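Long-range contacts in cytoplasmic protein (Cryptococcus neoformans var. grubii serotype A, PDB 7LPO), which probably hydrolyses steryl beta-glucosides, as a sterylglucosidase of glycoside hydrolase family 5: residues G33-L38 / G675-I680; K280-I285 / S379-P384; P668-T673 / F689-R694. All coordinates share one frame; numbering follows the deposited sequence.

Contact 1 of 3, residues G33-L38 / G675-I680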
loop_
_atom_site.group_PDB
_atom_site.type_symbol
_atom_site.label_atom_id
_atom_site.label_comp_id
_atom_site.label_asym_id
_atom_site.label_seq_id
_atom_site.Cartn_x
_atom_site.Cartn_y
_atom_site.Cartn_z
ATOM N N GLY A 33 7.651 22.849 -17.570
ATOM C CA GLY A 33 6.984 21.969 -18.499
ATOM C C GLY A 33 7.564 20.575 -18.625
ATOM O O GLY A 33 7.042 19.778 -19.410
ATOM N N ARG A 34 8.611 20.245 -17.882
ATOM C CA ARG A 34 9.207 18.921 -17.993
ATOM C C ARG A 34 8.302 17.870 -17.363
ATOM O O ARG A 34 7.773 18.064 -16.266
ATOM C CB ARG A 34 10.576 18.903 -17.318
ATOM C CG ARG A 34 11.598 19.839 -17.956
ATOM C CD ARG A 34 13.010 19.551 -17.460
ATOM N NE ARG A 34 13.118 19.632 -16.000
ATOM C CZ ARG A 34 14.186 19.252 -15.306
ATOM N NH1 ARG A 34 15.249 18.759 -15.927
ATOM N NH2 ARG A 34 14.195 19.364 -13.984
ATOM N N SER A 35 8.123 16.754 -18.069
ATOM C CA SER A 35 7.414 15.616 -17.499
ATOM C C SER A 35 8.295 14.936 -16.461
ATOM O O SER A 35 9.435 14.565 -16.750
ATOM C CB SER A 35 7.031 14.617 -18.584
ATOM O OG SER A 35 6.132 15.182 -19.512
ATOM N N LEU A 36 7.767 14.769 -15.254
ATOM C CA LEU A 36 8.504 14.163 -14.155
ATOM C C LEU A 36 8.048 12.727 -13.933
ATOM O O LEU A 36 6.862 12.411 -14.074
ATOM C CB LEU A 36 8.309 14.957 -12.865
ATOM C CG LEU A 36 8.643 16.446 -12.929
ATOM C CD1 LEU A 36 8.298 17.127 -11.619
ATOM C CD2 LEU A 36 10.108 16.661 -13.280
ATOM N N VAL A 37 9.000 11.863 -13.582
ATOM C CA VAL A 37 8.711 10.497 -13.163
ATOM C C VAL A 37 9.187 10.348 -11.726
ATOM O O VAL A 37 10.366 10.589 -11.431
ATOM C CB VAL A 37 9.377 9.452 -14.069
ATOM C CG1 VAL A 37 9.157 8.035 -13.497
ATOM C CG2 VAL A 37 8.841 9.547 -15.493
ATOM N N LEU A 38 8.273 9.961 -10.836
ATOM C CA LEU A 38 8.566 9.824 -9.416
ATOM C C LEU A 38 8.626 8.346 -9.063
ATOM O O LEU A 38 7.644 7.616 -9.249
ATOM C CB LEU A 38 7.517 10.532 -8.559
ATOM C CG LEU A 38 7.420 12.044 -8.759
ATOM C CD1 LEU A 38 6.228 12.566 -7.950
ATOM C CD2 LEU A 38 8.706 12.751 -8.354
ATOM N N GLY A 675 9.275 16.968 -23.092
ATOM C CA GLY A 675 8.406 16.118 -23.874
ATOM C C GLY A 675 7.684 15.105 -23.009
ATOM O O GLY A 675 7.607 15.228 -21.784
ATOM N N ILE A 676 7.155 14.082 -23.666
ATOM C CA ILE A 676 6.305 13.073 -23.041
ATOM C C ILE A 676 7.033 11.733 -23.093
ATOM O O ILE A 676 7.428 11.292 -24.184
ATOM C CB ILE A 676 4.941 12.976 -23.742
ATOM C CG1 ILE A 676 4.183 14.296 -23.639
ATOM C CG2 ILE A 676 4.112 11.840 -23.141
ATOM C CD1 ILE A 676 3.906 14.742 -22.214
ATOM N N PRO A 677 7.228 11.050 -21.964
ATOM C CA PRO A 677 7.820 9.707 -22.023
ATOM C C PRO A 677 6.957 8.797 -22.880
ATOM O O PRO A 677 5.748 8.689 -22.673
ATOM C CB PRO A 677 7.846 9.250 -20.555
ATOM C CG PRO A 677 7.689 10.498 -19.736
ATOM C CD PRO A 677 6.879 11.448 -20.586
ATOM N N GLU A 678 7.581 8.137 -23.850
ATOM C CA GLU A 678 6.865 7.223 -24.731
ATOM C C GLU A 678 7.152 5.760 -24.429
ATOM O O GLU A 678 6.219 4.952 -24.374
ATOM C CB GLU A 678 7.203 7.521 -26.200
ATOM C CG GLU A 678 6.429 6.654 -27.179
ATOM C CD GLU A 678 5.758 7.454 -28.276
ATOM O OE1 GLU A 678 6.131 7.267 -29.449
ATOM O OE2 GLU A 678 4.859 8.266 -27.968
ATOM N N ARG A 679 8.418 5.388 -24.235
ATOM C CA ARG A 679 8.752 3.986 -24.014
ATOM C C ARG A 679 10.068 3.860 -23.256
ATOM O O ARG A 679 11.035 4.568 -23.552
ATOM C CB ARG A 679 8.853 3.213 -25.342
ATOM C CG ARG A 679 8.616 1.737 -25.138
ATOM C CD ARG A 679 8.933 0.814 -26.296
ATOM N NE ARG A 679 9.124 -0.521 -25.718
ATOM C CZ ARG A 679 8.143 -1.381 -25.439
ATOM N NH1 ARG A 679 6.882 -1.083 -25.725
ATOM N NH2 ARG A 679 8.428 -2.551 -24.872
ATOM N N ILE A 680 10.102 2.936 -22.297
ATOM C CA ILE A 680 11.321 2.609 -21.567
ATOM C C ILE A 680 11.550 1.110 -21.640
ATOM O O ILE A 680 10.623 0.326 -21.411
ATOM C CB ILE A 680 11.257 3.035 -20.093
ATOM C CG1 ILE A 680 11.193 4.549 -19.962
ATOM C CG2 ILE A 680 12.468 2.488 -19.347
ATOM C CD1 ILE A 680 10.628 4.991 -18.634
#
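Ser35 and Ile676 are the closest backbone pair, with CA atoms 6.2 Å apart; the two backbones do not pair, and a side chain of one segment bonds to the backbone of the other. The Ser35 hydroxyl donates to the carbonyl O of Gly675, OG to O 2.7 Å. It meets that oxygen at a C=O...OG angle of 150°, tilted 21° from the carbonyl plane. Chi1 of Ser35 is -63°, which sets OG beside its own backbone N and opposite the carbonyl carbon. Ile676 starts out pointing away, but its chain curls back and brings CD1 to 3.5 Å from Ser35 OG. On the next residue, Pro677 CD packs on Ser35 CB at 3.8 Å. Val37 CG2 adds a looser apolar touch on Pro677 CG. The backbone angles of Gly675 would jam a CB against the preceding carbonyl O, which calls for glycine. The backbone of Ser35 is hydrogen-bonded to that of Thr673. The contact thus joins strand 35-43, which pairs with core strands of the TIM-barrel catalytic domain, to strand 676-682 of the C-terminal beta domain. One buried hydroxyl is satisfied by one carbonyl, and carbon groups of Ile676 and Pro677 flank it, which probably shields the bond from water.

Contact 2 of 3, residues K280-I285 / S379-P384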
loop_
_atom_site.group_PDB
_atom_site.type_symbol
_atom_site.label_atom_id
_atom_site.label_comp_id
_atom_site.label_asym_id
_atom_site.label_seq_id
_atom_site.Cartn_x
_atom_site.Cartn_y
_atom_site.Cartn_z
ATOM N N LYS A 280 -24.099 -10.592 -1.743
ATOM C CA LYS A 280 -25.319 -11.015 -2.423
ATOM C C LYS A 280 -26.074 -12.072 -1.630
ATOM O O LYS A 280 -27.304 -12.138 -1.705
ATOM C CB LYS A 280 -24.981 -11.551 -3.818
ATOM C CG LYS A 280 -24.257 -10.551 -4.707
ATOM C CD LYS A 280 -25.165 -9.395 -5.093
ATOM C CE LYS A 280 -24.405 -8.317 -5.869
ATOM N NZ LYS A 280 -24.067 -7.131 -5.012
ATOM N N ASP A 281 -25.364 -12.892 -0.861
ATOM C CA ASP A 281 -25.971 -14.040 -0.196
ATOM C C ASP A 281 -25.094 -14.388 1.001
ATOM O O ASP A 281 -23.982 -14.897 0.834
ATOM C CB ASP A 281 -26.093 -15.208 -1.167
ATOM C CG ASP A 281 -26.903 -16.358 -0.608
ATOM O OD1 ASP A 281 -27.239 -16.330 0.592
ATOM O OD2 ASP A 281 -27.203 -17.297 -1.380
ATOM N N LEU A 282 -25.594 -14.110 2.199
ATOM C CA LEU A 282 -24.813 -14.329 3.405
ATOM C C LEU A 282 -24.590 -15.804 3.715
ATOM O O LEU A 282 -23.850 -16.118 4.656
ATOM C CB LEU A 282 -25.511 -13.650 4.580
ATOM C CG LEU A 282 -25.489 -12.119 4.531
ATOM C CD1 LEU A 282 -26.548 -11.542 5.442
ATOM C CD2 LEU A 282 -24.116 -11.601 4.905
ATOM N N ALA A 283 -25.197 -16.710 2.959
ATOM C CA ALA A 283 -25.045 -18.133 3.225
ATOM C C ALA A 283 -23.868 -18.753 2.484
ATOM O O ALA A 283 -23.585 -19.937 2.677
ATOM C CB ALA A 283 -26.331 -18.875 2.852
ATOM N N VAL A 284 -23.165 -17.995 1.653
ATOM C CA VAL A 284 -22.094 -18.559 0.847
ATOM C C VAL A 284 -20.942 -17.575 0.729
ATOM O O VAL A 284 -21.119 -16.360 0.847
ATOM C CB VAL A 284 -22.602 -18.949 -0.559
ATOM C CG1 VAL A 284 -23.688 -20.006 -0.469
ATOM C CG2 VAL A 284 -23.129 -17.718 -1.284
ATOM N N ILE A 285 -19.752 -18.119 0.503
ATOM C CA ILE A 285 -18.608 -17.349 0.029
ATOM C C ILE A 285 -18.614 -17.414 -1.497
ATOM O O ILE A 285 -18.569 -18.520 -2.054
ATOM C CB ILE A 285 -17.292 -17.900 0.586
ATOM C CG1 ILE A 285 -17.140 -17.539 2.067
ATOM C CG2 ILE A 285 -16.111 -17.356 -0.223
ATOM C CD1 ILE A 285 -16.130 -18.381 2.794
ATOM N N SER A 379 -31.108 -20.183 14.213
ATOM C CA SER A 379 -29.974 -20.035 13.298
ATOM C C SER A 379 -30.423 -19.821 11.857
ATOM O O SER A 379 -29.672 -20.101 10.913
ATOM C CB SER A 379 -29.029 -21.240 13.378
ATOM O OG SER A 379 -28.608 -21.463 14.713
ATOM N N THR A 380 -31.636 -19.315 11.668
ATOM C CA THR A 380 -32.190 -19.127 10.338
ATOM C C THR A 380 -31.746 -17.784 9.778
ATOM O O THR A 380 -31.882 -16.749 10.439
ATOM C CB THR A 380 -33.716 -19.211 10.371
ATOM O OG1 THR A 380 -34.110 -20.477 10.911
ATOM C CG2 THR A 380 -34.286 -19.066 8.974
ATOM N N LEU A 381 -31.187 -17.814 8.569
ATOM C CA LEU A 381 -30.875 -16.601 7.826
ATOM C C LEU A 381 -32.181 -15.994 7.341
ATOM O O LEU A 381 -32.887 -16.598 6.529
ATOM C CB LEU A 381 -29.960 -16.929 6.652
ATOM C CG LEU A 381 -29.350 -15.776 5.867
ATOM C CD1 LEU A 381 -28.586 -14.835 6.767
ATOM C CD2 LEU A 381 -28.449 -16.363 4.763
ATOM N N LEU A 382 -32.520 -14.815 7.855
ATOM C CA LEU A 382 -33.800 -14.196 7.534
ATOM C C LEU A 382 -33.723 -13.250 6.343
ATOM O O LEU A 382 -34.712 -13.106 5.613
ATOM C CB LEU A 382 -34.328 -13.424 8.742
ATOM C CG LEU A 382 -34.701 -14.222 9.986
ATOM C CD1 LEU A 382 -35.156 -13.263 11.075
ATOM C CD2 LEU A 382 -35.787 -15.244 9.702
ATOM N N ARG A 383 -32.578 -12.603 6.126
ATOM C CA ARG A 383 -32.411 -11.629 5.043
ATOM C C ARG A 383 -31.067 -11.880 4.375
ATOM O O ARG A 383 -30.115 -11.107 4.526
ATOM C CB ARG A 383 -32.524 -10.200 5.576
ATOM C CG ARG A 383 -33.875 -9.892 6.250
ATOM C CD ARG A 383 -33.988 -8.417 6.700
ATOM N NE ARG A 383 -34.069 -7.504 5.558
ATOM C CZ ARG A 383 -34.308 -6.195 5.646
ATOM N NH1 ARG A 383 -34.503 -5.621 6.826
ATOM N NH2 ARG A 383 -34.353 -5.453 4.546
ATOM N N PRO A 384 -30.965 -12.957 3.602
ATOM C CA PRO A 384 -29.665 -13.285 2.984
ATOM C C PRO A 384 -29.085 -12.164 2.126
ATOM O O PRO A 384 -27.856 -12.061 2.006
ATOM C CB PRO A 384 -29.966 -14.533 2.137
ATOM C CG PRO A 384 -31.331 -15.023 2.583
ATOM C CD PRO A 384 -32.059 -13.853 3.183
#
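The carbonyl O of Pro384 accepts the backbone N-H of Leu282, N to O 3.1 Å. The N-H...O angle is 148°, and the donor is a little tilted from the carbonyl plane. Asp281 adds a CA-H...O contact to the same oxygen, CA to O 3.5 Å. Carbon atoms of Leu282 also close in on it, with CG 3.5 Å from Pro384 O. Leu282 CD1 lies 3.7 Å from Arg383 O, one residue earlier in the other segment. Residues 281-284 form a type I beta turn, and its weak closing bond runs from Val284 N to Asp281 O. An Asx turn overlaps its start: Asp281 OD1 accepts from Ala283 N at 3.1 Å, and the N-H comes from above the carboxylate plane, 52° out of it. Chi1 of -171° swings the Asp281 carboxylate opposite its own backbone N. From there OD1 also rests 3.6 Å from Pro384 CB. The turn belongs to the long loop after strand 263-267. Its partner carries the second strand, 380-381, of a small, weakly bonded hairpin with 374-375, and the residues after it. The contact joins a loop to the end of this hairpin at the protein surface. Leu381 forks over the turn. Its CD1 packs on Leu282 CB, while its CD2 reaches Ala283 CB at 3.8 Å. Helix 299-306 lies beside both leucines: Leu282 touches Pro299 and Leu381 touches Ile300. Leu282 is buried and also touches Val373 and Phe387, whereas Ala283 is exposed.

Contact 3 of 3, residues P668-T673 / F689-R694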
loop_
_atom_site.group_PDB
_atom_site.type_symbol
_atom_site.label_atom_id
_atom_site.label_comp_id
_atom_site.label_asym_id
_atom_site.label_seq_id
_atom_site.Cartn_x
_atom_site.Cartn_y
_atom_site.Cartn_z
ATOM N N PRO A 668 17.909 2.303 -14.451
ATOM C CA PRO A 668 17.902 3.603 -15.137
ATOM C C PRO A 668 16.486 4.038 -15.478
ATOM O O PRO A 668 15.633 3.219 -15.831
ATOM C CB PRO A 668 18.713 3.335 -16.408
ATOM C CG PRO A 668 18.465 1.859 -16.678
ATOM C CD PRO A 668 18.428 1.220 -15.313
ATOM N N TYR A 669 16.240 5.338 -15.380
ATOM C CA TYR A 669 14.945 5.890 -15.755
ATOM C C TYR A 669 15.074 7.403 -15.877
ATOM O O TYR A 669 15.987 8.001 -15.295
ATOM C CB TYR A 669 13.858 5.522 -14.732
ATOM C CG TYR A 669 13.901 6.294 -13.448
ATOM C CD1 TYR A 669 14.803 5.967 -12.450
ATOM C CD2 TYR A 669 13.014 7.338 -13.220
ATOM C CE1 TYR A 669 14.838 6.677 -11.260
ATOM C CE2 TYR A 669 13.027 8.044 -12.039
ATOM C CZ TYR A 669 13.944 7.712 -11.062
ATOM O OH TYR A 669 13.960 8.420 -9.890
ATOM N N PRO A 670 14.164 8.037 -16.634
ATOM C CA PRO A 670 14.194 9.497 -16.814
ATOM C C PRO A 670 13.495 10.230 -15.678
ATOM O O PRO A 670 12.274 10.143 -15.516
ATOM C CB PRO A 670 13.468 9.693 -18.152
ATOM C CG PRO A 670 12.475 8.549 -18.192
ATOM C CD PRO A 670 13.114 7.391 -17.446
ATOM N N VAL A 671 14.270 10.996 -14.912
ATOM C CA VAL A 671 13.708 11.754 -13.800
ATOM C C VAL A 671 12.865 12.920 -14.309
ATOM O O VAL A 671 11.824 13.251 -13.723
ATOM C CB VAL A 671 14.840 12.240 -12.877
ATOM C CG1 VAL A 671 14.295 13.189 -11.847
ATOM C CG2 VAL A 671 15.539 11.062 -12.218
ATOM N N ALA A 672 13.297 13.567 -15.390
ATOM C CA ALA A 672 12.596 14.735 -15.906
ATOM C C ALA A 672 12.853 14.825 -17.397
ATOM O O ALA A 672 13.985 14.632 -17.851
ATOM C CB ALA A 672 13.042 16.024 -15.211
ATOM N N THR A 673 11.797 15.113 -18.152
ATOM C CA THR A 673 11.843 14.980 -19.596
ATOM C C THR A 673 11.228 16.189 -20.276
ATOM O O THR A 673 10.120 16.612 -19.929
ATOM C CB THR A 673 11.106 13.721 -20.059
ATOM O OG1 THR A 673 11.811 12.562 -19.615
ATOM C CG2 THR A 673 11.002 13.709 -21.565
ATOM N N PHE A 689 19.773 -0.027 -22.256
ATOM C CA PHE A 689 18.702 0.870 -21.857
ATOM C C PHE A 689 18.308 1.684 -23.076
ATOM O O PHE A 689 19.178 2.213 -23.771
ATOM C CB PHE A 689 19.163 1.788 -20.730
ATOM C CG PHE A 689 18.197 2.876 -20.386
ATOM C CD1 PHE A 689 16.983 2.588 -19.793
ATOM C CD2 PHE A 689 18.525 4.193 -20.607
ATOM C CE1 PHE A 689 16.115 3.591 -19.448
ATOM C CE2 PHE A 689 17.651 5.202 -20.266
ATOM C CZ PHE A 689 16.450 4.898 -19.686
ATOM N N LYS A 690 17.009 1.781 -23.333
ATOM C CA LYS A 690 16.499 2.553 -24.457
ATOM C C LYS A 690 15.300 3.367 -23.996
ATOM O O LYS A 690 14.345 2.818 -23.439
ATOM C CB LYS A 690 16.108 1.639 -25.623
ATOM C CG LYS A 690 15.469 2.382 -26.788
ATOM C CD LYS A 690 15.545 1.570 -28.066
ATOM C CE LYS A 690 15.136 2.411 -29.275
ATOM N NZ LYS A 690 14.205 1.681 -30.190
ATOM N N TYR A 691 15.361 4.674 -24.223
ATOM C CA TYR A 691 14.310 5.602 -23.831
ATOM C C TYR A 691 13.858 6.373 -25.062
ATOM O O TYR A 691 14.681 6.998 -25.743
ATOM C CB TYR A 691 14.820 6.554 -22.753
ATOM C CG TYR A 691 13.810 7.571 -22.300
ATOM C CD1 TYR A 691 12.469 7.232 -22.143
ATOM C CD2 TYR A 691 14.189 8.871 -22.025
ATOM C CE1 TYR A 691 11.548 8.157 -21.731
ATOM C CE2 TYR A 691 13.267 9.804 -21.593
ATOM C CZ TYR A 691 11.955 9.441 -21.447
ATOM O OH TYR A 691 11.045 10.373 -21.011
ATOM N N ALA A 692 12.553 6.336 -25.338
ATOM C CA ALA A 692 11.935 7.082 -26.427
ATOM C C ALA A 692 10.998 8.137 -25.854
ATOM O O ALA A 692 10.190 7.840 -24.967
ATOM C CB ALA A 692 11.157 6.151 -27.356
ATOM N N VAL A 693 11.087 9.356 -26.379
ATOM C CA VAL A 693 10.303 10.483 -25.887
ATOM C C VAL A 693 9.619 11.176 -27.062
ATOM O O VAL A 693 10.225 11.385 -28.118
ATOM C CB VAL A 693 11.187 11.471 -25.096
ATOM C CG1 VAL A 693 12.452 11.771 -25.866
ATOM C CG2 VAL A 693 10.425 12.751 -24.778
ATOM N N ARG A 694 8.351 11.521 -26.877
ATOM C CA ARG A 694 7.591 12.279 -27.863
ATOM C C ARG A 694 7.777 13.761 -27.569
ATOM O O ARG A 694 7.408 14.231 -26.485
ATOM C CB ARG A 694 6.114 11.893 -27.812
ATOM C CG ARG A 694 5.240 12.553 -28.870
ATOM C CD ARG A 694 3.891 11.848 -29.002
ATOM N NE ARG A 694 4.043 10.465 -29.454
ATOM C CZ ARG A 694 4.165 10.095 -30.727
ATOM N NH1 ARG A 694 4.143 10.994 -31.696
ATOM N NH2 ARG A 694 4.306 8.816 -31.034
#
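Segments 668-673 and 689-694 run in nearly the same direction, 13° apart. Pro668 CA and Phe689 CA are 7.3 Å apart, and Pro670 CA and Tyr691 CA 8.0 Å. That spacing is too wide for backbone pairing. It marks face-to-face packing of two beta layers in the C-terminal domain of this glycoside hydrolase family 5 protein. Strand 669-673 is broken by a classic beta bulge at Val671 and Ala672, facing Glu708, and pairs with 707-710 and 35-43. Strand 689-696 pairs with 676-682 and 761-770. Two prolines lie on two aromatic rings. Pro668 CB sits over the centre of the Phe689 ring, 3.9 Å from its centroid and 12° off the normal. Pro670 CG lies over a face of Tyr691 but is shifted toward the rim, 3.7 Å from the centroid. Both are CH-pi contacts. Chi1 of 179° sends the Tyr691 ring straight away from its backbone N and across to Thr673. Its OH there donates to Thr673 OG1 at 2.7 Å. The threonine oxygen approaches at the ring edge, near the ring plane. Ile680 and Ile709 also touch Tyr691. Beyond the hydroxyls, Thr673 and Val693 meet tip to tip, and their CG2 methyls are tightly packed at 3.4 Å.

How the contacts relate
Contacts 1 and 3 are buried and adjoin, with centres about 7 Å apart. Contact 1 uses strand 676-682, and contact 3 uses its chain neighbours 669-673 and 689-696. Strands of the two contacts pair in the same sheets: 35-43 with 669-673, and 676-682 with 689-696. A salt bridge between Glu678 and Arg694 also links them. Contact 1 ties this C-terminal domain to an N-terminal strand, whereas contact 3 lies inside the domain. Contact 2 is a surface contact on the opposite side of the chain's centre, about 51 Å from contact 1 between centres. There a backbone bond joins a turn to the end of a short hairpin. In the buried contacts the hydrogen bonds come from side-chain hydroxyls, and proline-aromatic packing dominates contact 3.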